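Serine acetyltransferase 1, putative (Entamoeba histolytica, PDB 7BW9) probably transfers an acetyl group to L-serine as a serine O-acetyltransferase, an early step of cysteine biosynthesis, and binds cysteine. Local coordinates at residues I108-G113 against H175-H180; R197-V202 against F229-A234. All coordinates share one frame; numbering follows the deposited sequence.

Contact 1. Residues I108-G113 against H175-H180; sequences IAAYTG and HFFIDH. With CYS (cysteine), chain D.
Ala109, Ala110 and Gly113, near the C-terminal end of helix 96-113, pack on His175 and Phe177 in a buried helix-on-strand contact that joins the helical part of the chain to the first strand of a parallel sheet. No direct hydrogen bond crosses it; the evidence is apolar packing, 283 Å² of buried surface in all. Phe177 contributes the largest single share. With CG anti to the backbone N (chi1 178°), its ring is placed against the helix, and Ala110 CA lies 3.6 Å from the ring centroid, 11° off the normal: a CH-pi contact over the middle of one face. The methyl of Ala110 covers the same face nearer one side, CB to Phe177 CE1 3.6 Å, while Gly113 O approaches the ring edge near its plane. The backbone N of Asp179 lies above the opposite face, toward the rim. Nearer His175, Ala109 CB rests on the peptide, 3.3 Å from His175 O, and the ring of the histidine, stacked on Trp195, is bonded through NE2 to Asn305 of the second subunit. Strand 177-178 is one of the short strands that make up the left-handed beta-helix of the hexapeptide-repeat acyltransferases, and the helix lies against that strand. Past the strand, the chain reaches the bound cysteine: Asp179 OD2 accepts a 2.7 Å bond from the ligand N, and His180 NE2 approaches its SG in the ring plane at 3.2 Å. A water bonded to Asp179 OD2 also lies near Gly113 O, but so close that this bridge is doubtful.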
ATOM      1  N   ILE A 108       0.672 -23.673   3.312  1.00 18.17           N
ATOM      2  CA  ILE A 108       1.456 -24.715   2.651  1.00 18.86           C
ATOM      3  C   ILE A 108       1.855 -24.266   1.253  1.00 14.33           C
ATOM      4  O   ILE A 108       3.009 -24.423   0.841  1.00 15.29           O
ATOM      5  CB  ILE A 108       0.670 -26.037   2.602  1.00 19.73           C
ATOM      6  CG1 ILE A 108       0.491 -26.630   4.014  1.00 21.63           C
ATOM      7  CG2 ILE A 108       1.328 -27.017   1.626  1.00 18.53           C
ATOM      8  CD1 ILE A 108       1.737 -26.629   4.853  1.00 28.57           C
ATOM      9  N   ALA A 109       0.897 -23.703   0.505  1.00 15.82           N
ATOM     10  CA  ALA A 109       1.168 -23.243  -0.857  1.00 16.35           C
ATOM     11  C   ALA A 109       2.228 -22.158  -0.865  1.00 17.75           C
ATOM     12  O   ALA A 109       3.065 -22.103  -1.776  1.00 14.83           O
ATOM     13  CB  ALA A 109      -0.113 -22.716  -1.511  1.00 12.47           C
ATOM     14  N   ALA A 110       2.193 -21.269   0.140  1.00 13.29           N
ATOM     15  CA  ALA A 110       3.209 -20.224   0.242  1.00 16.34           C
ATOM     16  C   ALA A 110       4.583 -20.836   0.481  1.00 18.36           C
ATOM     17  O   ALA A 110       5.584 -20.397  -0.106  1.00 15.00           O
ATOM     18  CB  ALA A 110       2.852 -19.240   1.371  1.00 16.80           C
ATOM     19  N   TYR A 111       4.642 -21.838   1.353  1.00 13.62           N
ATOM     20  CA  TYR A 111       5.943 -22.471   1.681  1.00 18.80           C
ATOM     21  C   TYR A 111       6.545 -23.185   0.467  1.00 16.54           C
ATOM     22  O   TYR A 111       7.729 -23.046   0.259  1.00 18.05           O
ATOM     23  CB  TYR A 111       5.843 -23.421   2.869  1.00 19.51           C
ATOM     24  CG  TYR A 111       7.132 -24.140   3.162  1.00 27.73           C
ATOM     25  CD1 TYR A 111       8.201 -23.487   3.742  1.00 26.57           C
ATOM     26  CD2 TYR A 111       7.281 -25.477   2.850  1.00 31.86           C
ATOM     27  CE1 TYR A 111       9.384 -24.145   4.020  1.00 31.95           C
ATOM     28  CE2 TYR A 111       8.455 -26.154   3.122  1.00 32.00           C
ATOM     29  CZ  TYR A 111       9.508 -25.485   3.705  1.00 34.44           C
ATOM     30  OH  TYR A 111      10.655 -26.165   3.958  1.00 43.35           O
ATOM     31  N   THR A 112       5.745 -23.924  -0.294  1.00 14.48           N
ATOM     32  CA  THR A 112       6.292 -24.635  -1.453  1.00 24.15           C
ATOM     33  C   THR A 112       6.591 -23.679  -2.597  1.00 20.47           C
ATOM     34  O   THR A 112       7.551 -23.896  -3.339  1.00 23.10           O
ATOM     35  CB  THR A 112       5.340 -25.737  -1.946  1.00 24.79           C
ATOM     36  OG1 THR A 112       4.238 -25.146  -2.643  1.00 33.02           O
ATOM     37  CG2 THR A 112       4.781 -26.537  -0.798  1.00 21.72           C
ATOM     38  N   GLY A 113       5.792 -22.624  -2.748  1.00 21.17           N
ATOM     39  CA  GLY A 113       5.892 -21.689  -3.845  1.00 17.05           C
ATOM     40  C   GLY A 113       6.922 -20.590  -3.693  1.00 25.04           C
ATOM     41  O   GLY A 113       7.111 -19.814  -4.635  1.00 22.45           O
ATOM     42  N   HIS A 175      -5.174 -23.820  -1.669  1.00 10.29           N
ATOM     43  CA  HIS A 175      -3.732 -23.701  -1.901  1.00 16.05           C
ATOM     44  C   HIS A 175      -3.397 -22.488  -2.764  1.00 18.69           C
ATOM     45  O   HIS A 175      -2.561 -22.560  -3.668  1.00 16.37           O
ATOM     46  CB  HIS A 175      -3.154 -24.975  -2.530  1.00 15.56           C
ATOM     47  CG  HIS A 175      -3.242 -26.189  -1.649  1.00 20.19           C
ATOM     48  ND1 HIS A 175      -4.305 -27.070  -1.693  1.00 20.08           N
ATOM     49  CD2 HIS A 175      -2.381 -26.689  -0.730  1.00 15.60           C
ATOM     50  CE1 HIS A 175      -4.095 -28.056  -0.840  1.00 16.97           C
ATOM     51  NE2 HIS A 175      -2.939 -27.843  -0.238  1.00 19.16           N
ATOM     52  N   PHE A 176      -4.049 -21.363  -2.485  1.00 15.68           N
ATOM     53  CA  PHE A 176      -3.852 -20.147  -3.264  1.00 16.10           C
ATOM     54  C   PHE A 176      -2.719 -19.334  -2.650  1.00 15.60           C
ATOM     55  O   PHE A 176      -2.747 -19.045  -1.446  1.00 15.19           O
ATOM     56  CB  PHE A 176      -5.150 -19.329  -3.309  1.00 12.93           C
ATOM     57  CG  PHE A 176      -5.046 -18.057  -4.111  1.00 17.91           C
ATOM     58  CD1 PHE A 176      -4.632 -18.092  -5.435  1.00 17.81           C
ATOM     59  CD2 PHE A 176      -5.365 -16.830  -3.543  1.00 16.49           C
ATOM     60  CE1 PHE A 176      -4.534 -16.920  -6.185  1.00 20.22           C
ATOM     61  CE2 PHE A 176      -5.277 -15.664  -4.281  1.00 18.15           C
ATOM     62  CZ  PHE A 176      -4.865 -15.708  -5.607  1.00 17.41           C
ATOM     63  N   PHE A 177      -1.737 -18.947  -3.467  1.00 14.15           N
ATOM     64  CA  PHE A 177      -0.576 -18.191  -2.988  1.00 12.69           C
ATOM     65  C   PHE A 177      -0.418 -16.884  -3.764  1.00 17.33           C
ATOM     66  O   PHE A 177      -0.250 -16.890  -4.994  1.00 12.98           O
ATOM     67  CB  PHE A 177       0.707 -19.022  -3.087  1.00 14.87           C
ATOM     68  CG  PHE A 177       1.965 -18.285  -2.650  1.00 17.40           C
ATOM     69  CD1 PHE A 177       1.945 -17.393  -1.570  1.00 14.78           C
ATOM     70  CD2 PHE A 177       3.175 -18.523  -3.287  1.00 15.14           C
ATOM     71  CE1 PHE A 177       3.104 -16.742  -1.157  1.00 13.17           C
ATOM     72  CE2 PHE A 177       4.340 -17.865  -2.887  1.00 18.01           C
ATOM     73  CZ  PHE A 177       4.301 -16.976  -1.819  1.00 20.54           C
ATOM     74  N   ILE A 178      -0.470 -15.766  -3.043  1.00 13.45           N
ATOM     75  CA  ILE A 178      -0.072 -14.459  -3.558  1.00 12.05           C
ATOM     76  C   ILE A 178       1.287 -14.130  -2.957  1.00 15.00           C
ATOM     77  O   ILE A 178       1.417 -14.042  -1.729  1.00 17.18           O
ATOM     78  CB  ILE A 178      -1.105 -13.373  -3.217  1.00 15.77           C
ATOM     79  CG1 ILE A 178      -2.411 -13.620  -3.963  1.00 21.81           C
ATOM     80  CG2 ILE A 178      -0.568 -11.979  -3.550  1.00 13.55           C
ATOM     81  CD1 ILE A 178      -3.517 -12.688  -3.559  1.00 22.48           C
ATOM     82  N   ASP A 179       2.303 -13.987  -3.807  1.00 14.14           N
ATOM     83  CA  ASP A 179       3.639 -13.577  -3.377  1.00 19.04           C
ATOM     84  C   ASP A 179       3.785 -12.077  -3.581  1.00 19.04           C
ATOM     85  O   ASP A 179       3.460 -11.566  -4.657  1.00 15.22           O
ATOM     86  CB  ASP A 179       4.737 -14.320  -4.145  1.00 15.73           C
ATOM     87  CG  ASP A 179       6.086 -14.338  -3.394  1.00 22.49           C
ATOM     88  OD1 ASP A 179       6.176 -13.785  -2.269  1.00 18.92           O
ATOM     89  OD2 ASP A 179       7.064 -14.910  -3.933  1.00 24.54           O
ATOM     90  N   HIS A 180       4.257 -11.379  -2.536  1.00 15.45           N
ATOM     91  CA  HIS A 180       4.468  -9.930  -2.533  1.00 19.71           C
ATOM     92  C   HIS A 180       3.133  -9.191  -2.552  1.00 19.04           C
ATOM     93  O   HIS A 180       2.761  -8.574  -1.552  1.00 15.36           O
ATOM     94  CB  HIS A 180       5.360  -9.485  -3.702  1.00 15.98           C
ATOM     95  CG  HIS A 180       6.690 -10.181  -3.746  1.00 19.11           C
ATOM     96  ND1 HIS A 180       7.582 -10.152  -2.694  1.00 18.06           N
ATOM     97  CD2 HIS A 180       7.278 -10.929  -4.715  1.00 17.64           C
ATOM     98  CE1 HIS A 180       8.660 -10.853  -3.013  1.00 23.29           C
ATOM     99  NE2 HIS A 180       8.501 -11.338  -4.232  1.00 16.79           N
TER
HETATM  100  N   CYS D 401       9.725 -14.597  -3.418  1.00 20.00           N
HETATM  101  CA  CYS D 401      10.330 -15.256  -4.606  1.00 20.00           C
HETATM  102  C   CYS D 401      11.817 -15.575  -4.359  1.00 20.00           C
HETATM  103  O   CYS D 401      12.340 -15.243  -3.342  1.00 20.00           O
HETATM  104  CB  CYS D 401      10.131 -14.396  -5.847  1.00 20.00           C
HETATM  105  SG  CYS D 401      10.961 -12.792  -5.780  1.00 20.00           S
HETATM  106  OXT CYS D 401      12.413 -16.186  -5.233  1.00 20.00           O
HETATM  107  O   HOH W   1       7.308 -17.416  -5.212  1.00 22.85           O

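Contact 2. Residues R197-V202 against F229-A234; sequences RVYQSV and FVVIGA
Arg197 and Val231 lie side by side on one face of two neighbouring parallel strands, their CA atoms 4.8 Å apart. From CB the arginine runs through CG, anti to the backbone N (chi1 -168°), to CD, then bends at chi3 (76°). Beyond the bend, NE donates to Tyr199 OH at 3.0 Å, the hydroxyl tilted slightly from the guanidinium plane. CZ, next along, is 3.8 Å from Val231 CG2, which lies against one face of the guanidinium, toward its rim. NH1 meets the same methyl, and NH2, at the tip, comes within 3.6 Å of it and also touches Val231 CG1. The tyrosine thus holds the NE side of the group, while the valine packs against one face. Tyr199 in turn brings its CE2 against Val231 CG1, and Ile232 O lies in its ring plane at the edge. Three backbone bonds set the parallel pairing: Arg197 N to Val230 O, Ile232 N to Arg197 O (2.9 Å, 162° at the hydrogen) and the more bent Tyr199 N to Ile232 O. In this left-handed beta-helix the two strands belong to successive coils, and the pairing stacks one coil on the next. On the other face, Val198 CG2 meets Ile232 CD1. After the strand, a type II turn from Tyr199 to Val202 swings the chain round, and Val202 CG1 packs on Ile232 CG2 at 3.8 Å, the two side chains nearly perpendicular. Strand 197-198 lies between 177-178 and 231-232 in the sheet, 249-250 follows beyond, and Ser208 of the third subunit packs on both Arg197 and Tyr199.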
ATOM      1  N   ARG A 197      -0.859 -19.341  -8.258  1.00 18.36           N
ATOM      2  CA  ARG A 197       0.164 -18.448  -7.725  1.00 18.48           C
ATOM      3  C   ARG A 197       0.124 -17.151  -8.516  1.00 19.68           C
ATOM      4  O   ARG A 197       0.187 -17.163  -9.752  1.00 16.51           O
ATOM      5  CB  ARG A 197       1.556 -19.083  -7.788  1.00 15.08           C
ATOM      6  CG  ARG A 197       2.635 -18.346  -6.999  1.00 26.77           C
ATOM      7  CD  ARG A 197       3.869 -19.234  -6.780  1.00 31.46           C
ATOM      8  NE  ARG A 197       4.674 -19.356  -7.990  1.00 32.39           N
ATOM      9  CZ  ARG A 197       4.775 -20.464  -8.725  1.00 38.85           C
ATOM     10  NH1 ARG A 197       4.128 -21.561  -8.364  1.00 37.97           N
ATOM     11  NH2 ARG A 197       5.527 -20.469  -9.824  1.00 36.38           N
ATOM     12  N   VAL A 198       0.007 -16.041  -7.801  1.00 11.64           N
ATOM     13  CA  VAL A 198      -0.155 -14.721  -8.388  1.00 11.50           C
ATOM     14  C   VAL A 198       0.848 -13.779  -7.731  1.00 16.14           C
ATOM     15  O   VAL A 198       1.016 -13.805  -6.510  1.00 18.70           O
ATOM     16  CB  VAL A 198      -1.599 -14.214  -8.192  1.00 17.79           C
ATOM     17  CG1 VAL A 198      -1.720 -12.800  -8.648  1.00 17.09           C
ATOM     18  CG2 VAL A 198      -2.604 -15.122  -8.919  1.00 12.49           C
ATOM     19  N   TYR A 199       1.488 -12.933  -8.527  1.00 16.53           N
ATOM     20  CA  TYR A 199       2.564 -12.052  -8.097  1.00 15.92           C
ATOM     21  C   TYR A 199       2.074 -10.607  -8.007  1.00 14.77           C
ATOM     22  O   TYR A 199       0.926 -10.285  -8.330  1.00 14.79           O
ATOM     23  CB  TYR A 199       3.757 -12.188  -9.063  1.00 13.78           C
ATOM     24  CG  TYR A 199       4.503 -13.467  -8.790  1.00 18.22           C
ATOM     25  CD1 TYR A 199       5.477 -13.523  -7.791  1.00 19.38           C
ATOM     26  CD2 TYR A 199       4.176 -14.638  -9.449  1.00 20.35           C
ATOM     27  CE1 TYR A 199       6.144 -14.685  -7.507  1.00 19.36           C
ATOM     28  CE2 TYR A 199       4.838 -15.824  -9.162  1.00 23.57           C
ATOM     29  CZ  TYR A 199       5.822 -15.838  -8.187  1.00 24.51           C
ATOM     30  OH  TYR A 199       6.489 -17.005  -7.880  1.00 24.81           O
ATOM     31  N   GLN A 200       2.985  -9.722  -7.601  1.00 17.31           N
ATOM     32  CA  GLN A 200       2.666  -8.302  -7.457  1.00 17.90           C
ATOM     33  C   GLN A 200       2.140  -7.711  -8.761  1.00 18.47           C
ATOM     34  O   GLN A 200       2.496  -8.156  -9.854  1.00 13.23           O
ATOM     35  CB  GLN A 200       3.903  -7.515  -7.006  1.00 14.02           C
ATOM     36  CG  GLN A 200       5.135  -7.612  -7.917  1.00  9.79           C
ATOM     37  CD  GLN A 200       5.959  -8.858  -7.672  1.00 14.89           C
ATOM     38  OE1 GLN A 200       5.480  -9.827  -7.074  1.00 13.09           O
ATOM     39  NE2 GLN A 200       7.208  -8.851  -8.143  1.00 17.28           N
ATOM     40  N   SER A 201       1.289  -6.686  -8.630  1.00 13.83           N
ATOM     41  CA  SER A 201       0.820  -5.856  -9.739  1.00 16.63           C
ATOM     42  C   SER A 201      -0.035  -6.623 -10.742  1.00 16.32           C
ATOM     43  O   SER A 201      -0.205  -6.182 -11.874  1.00 18.26           O
ATOM     44  CB  SER A 201       1.992  -5.181 -10.459  1.00 22.48           C
ATOM     45  OG  SER A 201       2.954  -4.710  -9.524  1.00 33.41           O
ATOM     46  N   VAL A 202      -0.612  -7.743 -10.345  1.00 17.06           N
ATOM     47  CA  VAL A 202      -1.436  -8.546 -11.237  1.00 17.37           C
ATOM     48  C   VAL A 202      -2.884  -8.103 -11.097  1.00 20.13           C
ATOM     49  O   VAL A 202      -3.404  -7.981  -9.980  1.00 14.83           O
ATOM     50  CB  VAL A 202      -1.284 -10.041 -10.922  1.00 17.78           C
ATOM     51  CG1 VAL A 202      -2.435 -10.844 -11.527  1.00 14.68           C
ATOM     52  CG2 VAL A 202       0.082 -10.541 -11.401  1.00 15.53           C
ATOM     53  N   PHE A 229      -3.544 -24.666 -11.043  1.00 16.20           N
ATOM     54  CA  PHE A 229      -2.107 -24.639 -11.328  1.00 17.54           C
ATOM     55  C   PHE A 229      -1.714 -23.494 -12.263  1.00 18.82           C
ATOM     56  O   PHE A 229      -0.719 -23.585 -12.981  1.00 21.07           O
ATOM     57  CB  PHE A 229      -1.627 -25.988 -11.886  1.00 18.31           C
ATOM     58  CG  PHE A 229      -2.028 -27.159 -11.030  1.00 20.75           C
ATOM     59  CD1 PHE A 229      -1.344 -27.437  -9.860  1.00 17.90           C
ATOM     60  CD2 PHE A 229      -3.105 -27.967 -11.385  1.00 23.40           C
ATOM     61  CE1 PHE A 229      -1.719 -28.509  -9.041  1.00 26.42           C
ATOM     62  CE2 PHE A 229      -3.494 -29.041 -10.581  1.00 29.81           C
ATOM     63  CZ  PHE A 229      -2.797 -29.307  -9.401  1.00 26.22           C
ATOM     64  N   VAL A 230      -2.460 -22.394 -12.247  1.00 21.15           N
ATOM     65  CA  VAL A 230      -2.124 -21.228 -13.066  1.00 16.63           C
ATOM     66  C   VAL A 230      -1.135 -20.354 -12.309  1.00 16.27           C
ATOM     67  O   VAL A 230      -1.309 -20.104 -11.109  1.00 19.10           O
ATOM     68  CB  VAL A 230      -3.394 -20.444 -13.439  1.00 21.29           C
ATOM     69  CG1 VAL A 230      -3.047 -19.082 -14.091  1.00 14.87           C
ATOM     70  CG2 VAL A 230      -4.266 -21.276 -14.370  1.00 16.96           C
ATOM     71  N   VAL A 231      -0.090 -19.884 -13.000  1.00 19.49           N
ATOM     72  CA  VAL A 231       0.872 -18.927 -12.449  1.00 13.34           C
ATOM     73  C   VAL A 231       0.787 -17.639 -13.257  1.00 18.42           C
ATOM     74  O   VAL A 231       0.886 -17.668 -14.491  1.00 15.77           O
ATOM     75  CB  VAL A 231       2.313 -19.472 -12.472  1.00 21.02           C
ATOM     76  CG1 VAL A 231       3.271 -18.440 -11.908  1.00 18.41           C
ATOM     77  CG2 VAL A 231       2.431 -20.788 -11.722  1.00 19.02           C
ATOM     78  N   ILE A 232       0.628 -16.508 -12.576  1.00 11.73           N
ATOM     79  CA  ILE A 232       0.531 -15.214 -13.248  1.00 14.72           C
ATOM     80  C   ILE A 232       1.644 -14.304 -12.746  1.00 17.90           C
ATOM     81  O   ILE A 232       1.643 -13.884 -11.576  1.00 19.06           O
ATOM     82  CB  ILE A 232      -0.843 -14.568 -13.066  1.00 12.59           C
ATOM     83  CG1 ILE A 232      -1.928 -15.604 -13.367  1.00 15.22           C
ATOM     84  CG2 ILE A 232      -0.972 -13.376 -13.999  1.00 14.95           C
ATOM     85  CD1 ILE A 232      -3.328 -15.111 -13.117  1.00 17.61           C
ATOM     86  N   GLY A 233       2.580 -13.977 -13.655  1.00 14.70           N
ATOM     87  CA  GLY A 233       3.762 -13.220 -13.303  1.00 15.51           C
ATOM     88  C   GLY A 233       3.508 -11.730 -13.122  1.00 16.36           C
ATOM     89  O   GLY A 233       2.489 -11.195 -13.537  1.00 13.86           O
ATOM     90  N   ALA A 234       4.486 -11.068 -12.495  1.00 14.75           N
ATOM     91  CA  ALA A 234       4.332  -9.689 -12.038  1.00 12.13           C
ATOM     92  C   ALA A 234       3.823  -8.774 -13.141  1.00 17.18           C
ATOM     93  O   ALA A 234       4.263  -8.854 -14.290  1.00 14.69           O
ATOM     94  CB  ALA A 234       5.670  -9.168 -11.515  1.00 13.15           C
TER

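How the contacts relate
After several earlier helices, the chain enters contact 1 near the C-terminal end of helix 96-113; 61 mostly helical residues then intervene before 175-180 closes that loop. Contact 2 opens later, at 197-202, and closes after 26 residues without helix, so the two are in series, neither nested nor crossed. They share one parallel sheet, with strands 177-178 and 197-198 adjacent: Phe177 O and Asp179 N probably bond to Val198 N and O, at 2.9 and 3.0 Å. Contact 1 thus fastens the helical region to an outermost strand of this sheet within the chain, and contact 2 continues the coil-to-coil pairing, their centres 11 Å apart.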